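Local coordinates for uncharacterized protein (PDB 4QPV) that is of unknown function and belongs to the DUF1672 family, whose unique fold is built on a kinked-helix-beta-beta-beta repeat, at residues A[256-262]-A[283-289]. Numbering follows the deposited sequence.
Sequences HDLNVSL and EVGVFNH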
ATOM      1  N   HIS A 256       8.616  -4.313  17.067  1.00 33.15           N
ATOM      2  CA  HIS A 256       7.954  -4.416  18.372  1.00 33.47           C
ATOM      3  C   HIS A 256       7.210  -3.118  18.718  1.00 37.91           C
ATOM      4  O   HIS A 256       6.163  -3.180  19.354  1.00 38.10           O
ATOM      5  CB  HIS A 256       8.981  -4.725  19.471  1.00 34.84           C
ATOM      6  CG  HIS A 256       9.440  -6.146  19.448  1.00 37.42           C
ATOM      7  ND1 HIS A 256       9.054  -7.045  20.429  1.00 39.75           N
ATOM      8  CD2 HIS A 256      10.232  -6.782  18.557  1.00 38.22           C
ATOM      9  CE1 HIS A 256       9.622  -8.193  20.102  1.00 38.59           C
ATOM     10  NE2 HIS A 256      10.343  -8.081  18.983  1.00 38.08           N
ATOM     11  N   ASP A 257       7.744  -1.952  18.285  1.00 34.81           N
ATOM     12  CA  ASP A 257       7.161  -0.634  18.562  1.00 36.62           C
ATOM     13  C   ASP A 257       5.982  -0.275  17.618  1.00 39.77           C
ATOM     14  O   ASP A 257       5.401   0.800  17.775  1.00 40.04           O
ATOM     15  CB  ASP A 257       8.247   0.468  18.505  1.00 39.02           C
ATOM     16  CG  ASP A 257       8.995   0.587  17.181  1.00 46.62           C
ATOM     17  OD1 ASP A 257       8.657  -0.161  16.226  1.00 43.58           O
ATOM     18  OD2 ASP A 257       9.922   1.420  17.100  1.00 53.97           O
ATOM     19  N   LEU A 258       5.631  -1.151  16.641  1.00 35.04           N
ATOM     20  CA  LEU A 258       4.475  -0.889  15.778  1.00 33.27           C
ATOM     21  C   LEU A 258       3.334  -1.833  16.143  1.00 35.62           C
ATOM     22  O   LEU A 258       3.542  -2.778  16.901  1.00 33.36           O
ATOM     23  CB  LEU A 258       4.827  -1.040  14.263  1.00 31.80           C
ATOM     24  CG  LEU A 258       5.943  -0.142  13.716  1.00 37.30           C
ATOM     25  CD1 LEU A 258       6.113  -0.338  12.206  1.00 36.61           C
ATOM     26  CD2 LEU A 258       5.689   1.335  14.024  1.00 39.32           C
ATOM     27  N   ASN A 259       2.129  -1.584  15.602  1.00 33.79           N
ATOM     28  CA  ASN A 259       1.013  -2.530  15.745  1.00 33.61           C
ATOM     29  C   ASN A 259       1.199  -3.532  14.617  1.00 35.22           C
ATOM     30  O   ASN A 259       1.344  -3.118  13.462  1.00 34.39           O
ATOM     31  CB  ASN A 259      -0.338  -1.837  15.693  1.00 34.99           C
ATOM     32  CG  ASN A 259      -0.559  -0.929  16.863  1.00 48.82           C
ATOM     33  OD1 ASN A 259      -0.418  -1.344  18.010  1.00 46.71           O
ATOM     34  ND2 ASN A 259      -0.842   0.341  16.597  1.00 41.25           N
ATOM     35  N   VAL A 260       1.371  -4.821  14.953  1.00 31.25           N
ATOM     36  CA  VAL A 260       1.632  -5.845  13.937  1.00 28.65           C
ATOM     37  C   VAL A 260       0.595  -6.956  14.100  1.00 31.54           C
ATOM     38  O   VAL A 260       0.420  -7.488  15.190  1.00 30.90           O
ATOM     39  CB  VAL A 260       3.097  -6.377  13.966  1.00 32.23           C
ATOM     40  CG1 VAL A 260       3.322  -7.466  12.902  1.00 30.87           C
ATOM     41  CG2 VAL A 260       4.105  -5.231  13.773  1.00 31.76           C
ATOM     42  N   SER A 261      -0.058  -7.313  12.991  1.00 29.64           N
ATOM     43  CA  SER A 261      -1.129  -8.310  12.957  1.00 30.09           C
ATOM     44  C   SER A 261      -0.897  -9.313  11.825  1.00 30.94           C
ATOM     45  O   SER A 261      -0.605  -8.939  10.683  1.00 30.17           O
ATOM     46  CB  SER A 261      -2.471  -7.589  12.781  1.00 36.98           C
ATOM     47  OG  SER A 261      -3.571  -8.463  12.597  1.00 52.18           O
ATOM     48  N   LEU A 262      -1.078 -10.588  12.143  1.00 27.56           N
ATOM     49  CA  LEU A 262      -0.920 -11.664  11.193  1.00 27.10           C
ATOM     50  C   LEU A 262      -2.284 -12.037  10.613  1.00 29.91           C
ATOM     51  O   LEU A 262      -3.214 -12.337  11.366  1.00 30.46           O
ATOM     52  CB  LEU A 262      -0.306 -12.836  11.994  1.00 28.47           C
ATOM     53  CG  LEU A 262       0.481 -13.938  11.323  1.00 34.05           C
ATOM     54  CD1 LEU A 262       1.655 -13.395  10.465  1.00 33.48           C
ATOM     55  CD2 LEU A 262       1.005 -14.906  12.379  1.00 32.73           C
ATOM     56  N   GLU A 283      -7.096 -13.976  11.824  1.00 31.22           N
ATOM     57  CA  GLU A 283      -6.319 -12.829  12.288  1.00 31.15           C
ATOM     58  C   GLU A 283      -5.739 -13.152  13.657  1.00 33.64           C
ATOM     59  O   GLU A 283      -6.480 -13.582  14.545  1.00 32.67           O
ATOM     60  CB  GLU A 283      -7.161 -11.557  12.321  1.00 33.33           C
ATOM     61  CG  GLU A 283      -6.343 -10.286  12.473  1.00 48.08           C
ATOM     62  CD  GLU A 283      -7.148  -9.001  12.400  1.00 75.37           C
ATOM     63  OE1 GLU A 283      -8.177  -8.968  11.683  1.00 68.06           O
ATOM     64  OE2 GLU A 283      -6.738  -8.017  13.058  1.00 72.54           O
ATOM     65  N   VAL A 284      -4.413 -13.019  13.805  1.00 29.77           N
ATOM     66  CA  VAL A 284      -3.734 -13.237  15.092  1.00 30.35           C
ATOM     67  C   VAL A 284      -2.864 -12.017  15.387  1.00 35.33           C
ATOM     68  O   VAL A 284      -2.018 -11.654  14.567  1.00 33.64           O
ATOM     69  CB  VAL A 284      -2.916 -14.557  15.167  1.00 33.32           C
ATOM     70  CG1 VAL A 284      -2.185 -14.667  16.495  1.00 33.85           C
ATOM     71  CG2 VAL A 284      -3.797 -15.787  14.944  1.00 33.41           C
ATOM     72  N   GLY A 285      -3.065 -11.403  16.557  1.00 33.51           N
ATOM     73  CA  GLY A 285      -2.252 -10.261  16.961  1.00 34.36           C
ATOM     74  C   GLY A 285      -0.818 -10.682  17.239  1.00 36.40           C
ATOM     75  O   GLY A 285      -0.579 -11.786  17.746  1.00 35.18           O
ATOM     76  N   VAL A 286       0.153  -9.840  16.840  1.00 29.55           N
ATOM     77  CA  VAL A 286       1.564 -10.098  17.117  1.00 28.64           C
ATOM     78  C   VAL A 286       2.000  -9.052  18.171  1.00 32.84           C
ATOM     79  O   VAL A 286       2.363  -9.420  19.293  1.00 32.97           O
ATOM     80  CB  VAL A 286       2.474 -10.117  15.859  1.00 31.77           C
ATOM     81  CG1 VAL A 286       3.934 -10.369  16.247  1.00 32.00           C
ATOM     82  CG2 VAL A 286       1.990 -11.159  14.839  1.00 30.58           C
ATOM     83  N   PHE A 287       1.918  -7.755  17.806  1.00 30.78           N
ATOM     84  CA  PHE A 287       2.229  -6.637  18.700  1.00 33.03           C
ATOM     85  C   PHE A 287       1.069  -5.668  18.704  1.00 38.89           C
ATOM     86  O   PHE A 287       0.551  -5.347  17.643  1.00 35.93           O
ATOM     87  CB  PHE A 287       3.524  -5.902  18.274  1.00 34.11           C
ATOM     88  CG  PHE A 287       4.729  -6.787  18.120  1.00 33.45           C
ATOM     89  CD1 PHE A 287       5.189  -7.561  19.187  1.00 35.48           C
ATOM     90  CD2 PHE A 287       5.418  -6.841  16.914  1.00 32.92           C
ATOM     91  CE1 PHE A 287       6.301  -8.385  19.039  1.00 35.28           C
ATOM     92  CE2 PHE A 287       6.531  -7.668  16.770  1.00 34.89           C
ATOM     93  CZ  PHE A 287       6.964  -8.433  17.834  1.00 33.35           C
ATOM     94  N   ASN A 288       0.658  -5.196  19.882  1.00 39.71           N
ATOM     95  CA  ASN A 288      -0.448  -4.240  19.947  1.00 42.01           C
ATOM     96  C   ASN A 288      -0.195  -3.210  21.036  1.00 47.75           C
ATOM     97  O   ASN A 288       0.224  -3.562  22.138  1.00 47.71           O
ATOM     98  CB  ASN A 288      -1.796  -4.938  20.150  1.00 45.96           C
ATOM     99  CG  ASN A 288      -2.953  -4.054  19.764  1.00 76.17           C
ATOM    100  OD1 ASN A 288      -3.558  -3.391  20.606  1.00 72.04           O
ATOM    101  ND2 ASN A 288      -3.255  -3.983  18.473  1.00 69.61           N
ATOM    102  N   HIS A 289      -0.450  -1.933  20.715  1.00 45.61           N
ATOM    103  CA  HIS A 289      -0.186  -0.821  21.627  1.00 47.48           C
ATOM    104  C   HIS A 289      -1.449  -0.013  21.977  1.00 54.13           C
ATOM    105  O   HIS A 289      -1.327   1.028  22.624  1.00 56.43           O
ATOM    106  CB  HIS A 289       0.882   0.101  20.993  1.00 47.21           C
ATOM    107  CG  HIS A 289       2.162  -0.612  20.682  1.00 48.64           C
ATOM    108  ND1 HIS A 289       3.149  -0.782  21.642  1.00 50.73           N
ATOM    109  CD2 HIS A 289       2.559  -1.215  19.535  1.00 47.68           C
ATOM    110  CE1 HIS A 289       4.115  -1.460  21.045  1.00 48.68           C
ATOM    111  NE2 HIS A 289       3.803  -1.742  19.775  1.00 47.30           N
TER
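The ring of Phe287 is covered on both faces: His256 CA sits over the centre of one, a CH-pi contact 3.8 Å from the ring centroid, and CG1 of Val286 lies over the centre of the other, while Val260 CG2 meets the edge. The imidazole of His256 follows its own CA over the first face at an oblique 35°, bringing ND1 to 3.4 Å from Phe287 CE1; its NE2 bonds to Lys251 O, consistent with a fixed ring rotation. His289 works through its edge instead. With CG beside its backbone N (chi1 -58°), the ring reaches residues 256-258, and His289 NE2 donates in the ring plane to His256 O (2.8 Å) and weakly to Leu258 O. His289 N, 2.8 Å from Asn259 OD1, lies nearly in line with that side-chain C=O. His289 thus holds two loop carbonyls, one weakly, through a shared N-H, and the Asn259 side chain through its backbone N-H.

Next along the strand comes a classic beta bulge: Val260 O accepts from both Val286 N (2.9 Å) and Phe287 N (3.0 Å), the latter on a lone pair, and the register slips by one residue. Pairing resumes with Ser261 and Gly285, non-hydrogen-bonded, then Leu262 and Val284, hydrogen-bonded (Leu262 N to Val284 O and Val284 N to Leu262 O, each 2.8 Å). Strand 282-285 pairs with 259-265 in a mixed sheet, in which 259-265 also runs parallel to 220-227; helix 234-249 packs against Leu262 through Phe244 and against Val284 through Ile238 and Met241.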